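Local coordinates for flagellar motor switch protein fliG (Thermotoga maritima, PDB 3AJC) that probably helps form the switch complex at the base of the flagellar basal body, which contacts chemotaxis proteins and motor components that set the direction of rotation, at residues 145-150 with 207-211; 130-135 with 201-205. One frame throughout, in Å; residues are numbered along the deposited sequence.

Contact 1: 145-150 with 207-211; sequences LVLREV and IIRRL
Glu149 and Arg210 meet at the exposed margin of the contact in a long, weak salt bridge, Glu149 OE2 lying 3.4 Å from Arg210 NH2. The N-H points off the direct line, with an angle of 142° at the hydrogen. The oxygen comes to the edge of the guanidinium near its plane, but the carboxylate is turned 60° against that plane, so the two groups are not paired side by side. Arg210 gets there with a chain extended through chi1 and chi2, then bent at chi3 (60°), which swings its end back toward the other segment.

Beneath this salt bridge the contact is aliphatic. Ile207 spreads its two branches against the turn: CG2 rests on the methylene base of Glu149, 3.7 Å from CB, while CD1 reaches Val150 CG2 at 3.6 Å. The first torsion divides the branches this way, CG1 lying beside the backbone N and carrying CD1 toward Val150. Val146 CG2 lies 3.9 Å from Ile208 CG1, and Val146 CG1 bears on the same atom. Leu211 closes the other end: its CD1 sits 3.7 Å from Leu145 CD2 and also packs against Val146 CG2. Glu149 plays two parts, its CB packing on Ile207 and its carboxylate meeting Arg210. A type I turn from Leu147 to Val150, held by Val150 N to Leu147 O at 3.0 Å, keeps Glu149 and Val150 beside Ile207.

Helix 140-147 and the turn after it therefore pack on one side of helix 194-213 in the FliG C-terminal domain. Ile208 also touches Phe130, while Leu145 touches Glu216 and Leu211 touches Ile217, both in the loop after the long helix.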
loop_
_atom_site.group_PDB
_atom_site.type_symbol
_atom_site.label_atom_id
_atom_site.label_comp_id
_atom_site.label_asym_id
_atom_site.label_seq_id
_atom_site.Cartn_x
_atom_site.Cartn_y
_atom_site.Cartn_z
ATOM N N LEU A 145 -4.541 12.704 17.496
ATOM C CA LEU A 145 -4.411 13.673 16.417
ATOM C C LEU A 145 -5.237 13.189 15.213
ATOM O O LEU A 145 -6.001 13.947 14.607
ATOM C CB LEU A 145 -2.942 13.781 16.006
ATOM C CG LEU A 145 -2.468 15.036 15.273
ATOM C CD1 LEU A 145 -2.019 16.070 16.315
ATOM C CD2 LEU A 145 -1.307 14.691 14.337
ATOM N N VAL A 146 -5.072 11.910 14.880
ATOM C CA VAL A 146 -5.762 11.297 13.753
ATOM C C VAL A 146 -7.282 11.241 13.930
ATOM O O VAL A 146 -8.031 11.550 13.002
ATOM C CB VAL A 146 -5.213 9.859 13.510
ATOM C CG1 VAL A 146 -5.993 9.153 12.389
ATOM C CG2 VAL A 146 -3.735 9.935 13.167
ATOM N N LEU A 147 -7.725 10.845 15.119
ATOM C CA LEU A 147 -9.149 10.725 15.420
ATOM C C LEU A 147 -9.967 11.997 15.183
ATOM O O LEU A 147 -11.105 11.939 14.707
ATOM C CB LEU A 147 -9.331 10.243 16.860
ATOM C CG LEU A 147 -8.822 8.818 17.116
ATOM C CD1 LEU A 147 -9.161 8.408 18.533
ATOM C CD2 LEU A 147 -9.450 7.849 16.129
ATOM N N ARG A 148 -9.389 13.149 15.493
ATOM C CA ARG A 148 -10.100 14.403 15.286
ATOM C C ARG A 148 -10.410 14.649 13.813
ATOM O O ARG A 148 -11.222 15.514 13.483
ATOM C CB ARG A 148 -9.285 15.571 15.848
ATOM C CG ARG A 148 -9.282 15.627 17.374
ATOM C CD ARG A 148 -8.365 16.723 17.902
ATOM N NE ARG A 148 -6.996 16.548 17.432
ATOM C CZ ARG A 148 -5.944 17.176 17.946
ATOM N NH1 ARG A 148 -6.110 18.023 18.956
ATOM N NH2 ARG A 148 -4.727 16.958 17.457
ATOM N N GLU A 149 -9.774 13.876 12.934
ATOM C CA GLU A 149 -9.965 14.027 11.492
ATOM C C GLU A 149 -10.859 12.948 10.886
ATOM O O GLU A 149 -11.025 12.895 9.668
ATOM C CB GLU A 149 -8.609 13.980 10.798
ATOM C CG GLU A 149 -7.559 14.866 11.453
ATOM C CD GLU A 149 -7.587 16.289 10.937
ATOM O OE1 GLU A 149 -7.026 17.179 11.615
ATOM O OE2 GLU A 149 -8.157 16.515 9.844
ATOM N N VAL A 150 -11.442 12.099 11.728
ATOM C CA VAL A 150 -12.274 11.005 11.241
ATOM C C VAL A 150 -13.739 11.071 11.663
ATOM O O VAL A 150 -14.039 11.128 12.851
ATOM C CB VAL A 150 -11.700 9.647 11.722
ATOM C CG1 VAL A 150 -12.493 8.483 11.086
ATOM C CG2 VAL A 150 -10.201 9.572 11.381
ATOM N N ILE A 207 -5.435 10.004 5.817
ATOM C CA ILE A 207 -5.353 11.051 6.833
ATOM C C ILE A 207 -3.985 10.962 7.518
ATOM O O ILE A 207 -3.321 11.967 7.742
ATOM C CB ILE A 207 -6.469 10.891 7.909
ATOM C CG1 ILE A 207 -7.834 11.229 7.305
ATOM C CG2 ILE A 207 -6.172 11.770 9.120
ATOM C CD1 ILE A 207 -8.977 11.052 8.278
ATOM N N ILE A 208 -3.572 9.743 7.845
ATOM C CA ILE A 208 -2.288 9.508 8.496
ATOM C C ILE A 208 -1.124 9.907 7.581
ATOM O O ILE A 208 -0.182 10.580 8.007
ATOM C CB ILE A 208 -2.169 8.018 8.899
ATOM C CG1 ILE A 208 -3.167 7.725 10.030
ATOM C CG2 ILE A 208 -0.732 7.678 9.315
ATOM C CD1 ILE A 208 -3.365 6.242 10.335
ATOM N N ARG A 209 -1.197 9.500 6.320
ATOM C CA ARG A 209 -0.143 9.831 5.371
ATOM C C ARG A 209 0.012 11.351 5.236
ATOM O O ARG A 209 1.126 11.857 5.082
ATOM C CB ARG A 209 -0.450 9.201 4.012
ATOM C CG ARG A 209 0.764 9.041 3.119
ATOM C CD ARG A 209 0.450 8.127 1.956
ATOM N NE ARG A 209 -0.484 8.730 1.012
ATOM C CZ ARG A 209 -1.491 8.078 0.437
ATOM N NH1 ARG A 209 -1.703 6.795 0.716
ATOM N NH2 ARG A 209 -2.281 8.706 -0.425
ATOM N N ARG A 210 -1.106 12.072 5.306
ATOM C CA ARG A 210 -1.087 13.529 5.200
ATOM C C ARG A 210 -0.586 14.201 6.476
ATOM O O ARG A 210 0.111 15.215 6.419
ATOM C CB ARG A 210 -2.483 14.063 4.870
ATOM C CG ARG A 210 -2.585 15.580 4.925
ATOM C CD ARG A 210 -3.963 16.065 4.490
ATOM N NE ARG A 210 -5.031 15.531 5.332
ATOM C CZ ARG A 210 -5.223 15.866 6.605
ATOM N NH1 ARG A 210 -4.420 16.742 7.197
ATOM N NH2 ARG A 210 -6.226 15.321 7.285
ATOM N N LEU A 211 -0.946 13.642 7.628
ATOM C CA LEU A 211 -0.515 14.208 8.901
ATOM C C LEU A 211 0.964 13.981 9.177
ATOM O O LEU A 211 1.535 14.608 10.065
ATOM C CB LEU A 211 -1.346 13.645 10.054
ATOM C CG LEU A 211 -2.733 14.263 10.221
ATOM C CD1 LEU A 211 -3.417 13.647 11.428
ATOM C CD2 LEU A 211 -2.609 15.774 10.400
#

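Contact 2: 130-135 with 201-205; sequences FVFEDI and QQKII
The side chain of Gln201 crosses one face of the Phe132 ring, CG over its centre. Its CB stands 3.9 Å from Phe132 CD1. The next atom, CG, comes down almost over the middle of the ring, 3.9 Å from the centroid and only 11° off the normal, which makes a CH-pi contact. From there the chain stays extended (chi2 -172°), and this carries the amide on across the same ring: CD is 3.7 Å from Phe132 CD2, OE1 settles near Phe132 CB, and NE2 approaches CD2 to 3.4 Å. Amide and ring planes are 14° apart, so the flat end is stacked on the aromatic face. NE2 is not spent on the ring, since it donates to the carbonyl oxygens of Ala158 and Gly161, two bonds that would fix the rotation of the amide.

The same ring is met at its edge by Ile204, whose CD1 lies near the ring plane and 3.8 Å from Phe132 CE1. Ile205 meets mainly backbone. Its CD1 abuts the peptide that leads into Phe132, 3.6 Å from Phe132 N, and its CG2 reaches the Phe130 ring obliquely.

Phe132 is buried, with Ala158 and Leu166 of the neighbouring helices also against it. The two segments thus meet through dispersion and the flat stacking of amide on ring, while the polar end of Gln201 is satisfied outside them by Ala158 O and Gly161 O, which ties helix 194-213 to helix 152-159 and the loop that follows.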
loop_
_atom_site.group_PDB
_atom_site.type_symbol
_atom_site.label_atom_id
_atom_site.label_comp_id
_atom_site.label_asym_id
_atom_site.label_seq_id
_atom_site.Cartn_x
_atom_site.Cartn_y
_atom_site.Cartn_z
ATOM N N PHE A 130 2.152 1.771 4.832
ATOM C CA PHE A 130 1.331 1.822 6.038
ATOM C C PHE A 130 -0.017 1.131 5.829
ATOM O O PHE A 130 -0.751 1.461 4.896
ATOM C CB PHE A 130 1.098 3.294 6.422
ATOM C CG PHE A 130 0.627 3.486 7.838
ATOM C CD1 PHE A 130 1.544 3.626 8.873
ATOM C CD2 PHE A 130 -0.729 3.492 8.141
ATOM C CE1 PHE A 130 1.124 3.759 10.189
ATOM C CE2 PHE A 130 -1.167 3.623 9.463
ATOM C CZ PHE A 130 -0.237 3.760 10.488
ATOM N N VAL A 131 -0.332 0.150 6.668
ATOM C CA VAL A 131 -1.625 -0.526 6.576
ATOM C C VAL A 131 -2.415 -0.166 7.830
ATOM O O VAL A 131 -1.859 0.360 8.792
ATOM C CB VAL A 131 -1.505 -2.073 6.480
ATOM C CG1 VAL A 131 -0.835 -2.453 5.164
ATOM C CG2 VAL A 131 -0.753 -2.631 7.684
ATOM N N PHE A 132 -3.706 -0.460 7.827
ATOM C CA PHE A 132 -4.537 -0.106 8.966
ATOM C C PHE A 132 -4.025 -0.605 10.310
ATOM O O PHE A 132 -4.059 0.139 11.280
ATOM C CB PHE A 132 -5.977 -0.575 8.754
ATOM C CG PHE A 132 -6.965 0.105 9.654
ATOM C CD1 PHE A 132 -7.197 1.478 9.545
ATOM C CD2 PHE A 132 -7.661 -0.619 10.619
ATOM C CE1 PHE A 132 -8.118 2.123 10.394
ATOM C CE2 PHE A 132 -8.575 0.009 11.467
ATOM C CZ PHE A 132 -8.805 1.382 11.359
ATOM N N GLU A 133 -3.549 -1.849 10.374
ATOM C CA GLU A 133 -3.039 -2.388 11.633
ATOM C C GLU A 133 -1.778 -1.658 12.080
ATOM O O GLU A 133 -1.418 -1.721 13.250
ATOM C CB GLU A 133 -2.745 -3.893 11.524
ATOM C CG GLU A 133 -3.965 -4.812 11.464
ATOM C CD GLU A 133 -4.856 -4.741 12.706
ATOM O OE1 GLU A 133 -4.328 -4.695 13.836
ATOM O OE2 GLU A 133 -6.097 -4.756 12.549
ATOM N N ASP A 134 -1.105 -0.963 11.164
ATOM C CA ASP A 134 0.099 -0.223 11.541
ATOM C C ASP A 134 -0.212 0.869 12.576
ATOM O O ASP A 134 0.695 1.392 13.232
ATOM C CB ASP A 134 0.780 0.389 10.306
ATOM C CG ASP A 134 1.547 -0.654 9.474
ATOM O OD1 ASP A 134 2.211 -1.530 10.065
ATOM O OD2 ASP A 134 1.497 -0.591 8.230
ATOM N N ILE A 135 -1.493 1.208 12.729
ATOM C CA ILE A 135 -1.908 2.213 13.700
ATOM C C ILE A 135 -1.473 1.791 15.106
ATOM O O ILE A 135 -1.354 2.623 16.002
ATOM C CB ILE A 135 -3.444 2.428 13.659
ATOM C CG1 ILE A 135 -3.821 3.151 12.366
ATOM C CG2 ILE A 135 -3.905 3.260 14.870
ATOM C CD1 ILE A 135 -5.315 3.240 12.097
ATOM N N GLN A 201 -11.089 2.367 5.852
ATOM C CA GLN A 201 -9.726 2.205 6.361
ATOM C C GLN A 201 -8.746 2.985 5.475
ATOM O O GLN A 201 -7.833 3.660 5.969
ATOM C CB GLN A 201 -9.343 0.713 6.424
ATOM C CG GLN A 201 -10.146 -0.091 7.461
ATOM C CD GLN A 201 -9.655 -1.528 7.674
ATOM O OE1 GLN A 201 -8.913 -2.086 6.858
ATOM N NE2 GLN A 201 -10.095 -2.139 8.769
ATOM N N GLN A 202 -8.945 2.911 4.166
ATOM C CA GLN A 202 -8.077 3.633 3.241
ATOM C C GLN A 202 -8.130 5.141 3.529
ATOM O O GLN A 202 -7.113 5.837 3.478
ATOM C CB GLN A 202 -8.531 3.387 1.804
ATOM C CG GLN A 202 -7.695 4.122 0.800
ATOM C CD GLN A 202 -6.396 3.399 0.506
ATOM O OE1 GLN A 202 -5.735 2.871 1.410
ATOM N NE2 GLN A 202 -6.018 3.370 -0.771
ATOM N N LYS A 203 -9.335 5.631 3.819
ATOM C CA LYS A 203 -9.563 7.042 4.123
ATOM C C LYS A 203 -8.788 7.475 5.363
ATOM O O LYS A 203 -8.217 8.563 5.408
ATOM C CB LYS A 203 -11.053 7.269 4.363
ATOM C CG LYS A 203 -11.718 8.232 3.410
ATOM C CD LYS A 203 -13.193 7.891 3.271
ATOM C CE LYS A 203 -13.941 8.941 2.473
ATOM N NZ LYS A 203 -15.347 8.508 2.200
ATOM N N ILE A 204 -8.791 6.624 6.384
ATOM C CA ILE A 204 -8.084 6.933 7.615
ATOM C C ILE A 204 -6.580 6.909 7.355
ATOM O O ILE A 204 -5.837 7.746 7.867
ATOM C CB ILE A 204 -8.430 5.923 8.718
ATOM C CG1 ILE A 204 -9.931 6.021 9.049
ATOM C CG2 ILE A 204 -7.545 6.168 9.941
ATOM C CD1 ILE A 204 -10.388 5.160 10.255
ATOM N N ILE A 205 -6.143 5.947 6.546
ATOM C CA ILE A 205 -4.738 5.817 6.200
ATOM C C ILE A 205 -4.265 7.065 5.471
ATOM O O ILE A 205 -3.165 7.553 5.718
ATOM C CB ILE A 205 -4.499 4.584 5.303
ATOM C CG1 ILE A 205 -4.664 3.308 6.134
ATOM C CG2 ILE A 205 -3.098 4.650 4.674
ATOM C CD1 ILE A 205 -4.604 2.035 5.331
#

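Overall arrangement
Contacts 1 and 2 share helix 194-213 and lie in the FliG C-terminal domain, with centres about 10 Å apart. Along the chain their segments alternate: 130-135, 145-150, 201-205, 207-211. The long helix thus comes back over two earlier pieces, the loop before helix 140-147 and the end region of that helix with its turn. The contacts touch each other: Ile208 CD1 lies 3.5 Å from Phe130 CE2, and Ile204 CD1 is 4.0 Å from Val150 CG1, so the two apolar patches run together along the helix. Both sit away from the EHPQR motif important for FliM interaction, and join the early and late parts of an all-helical domain.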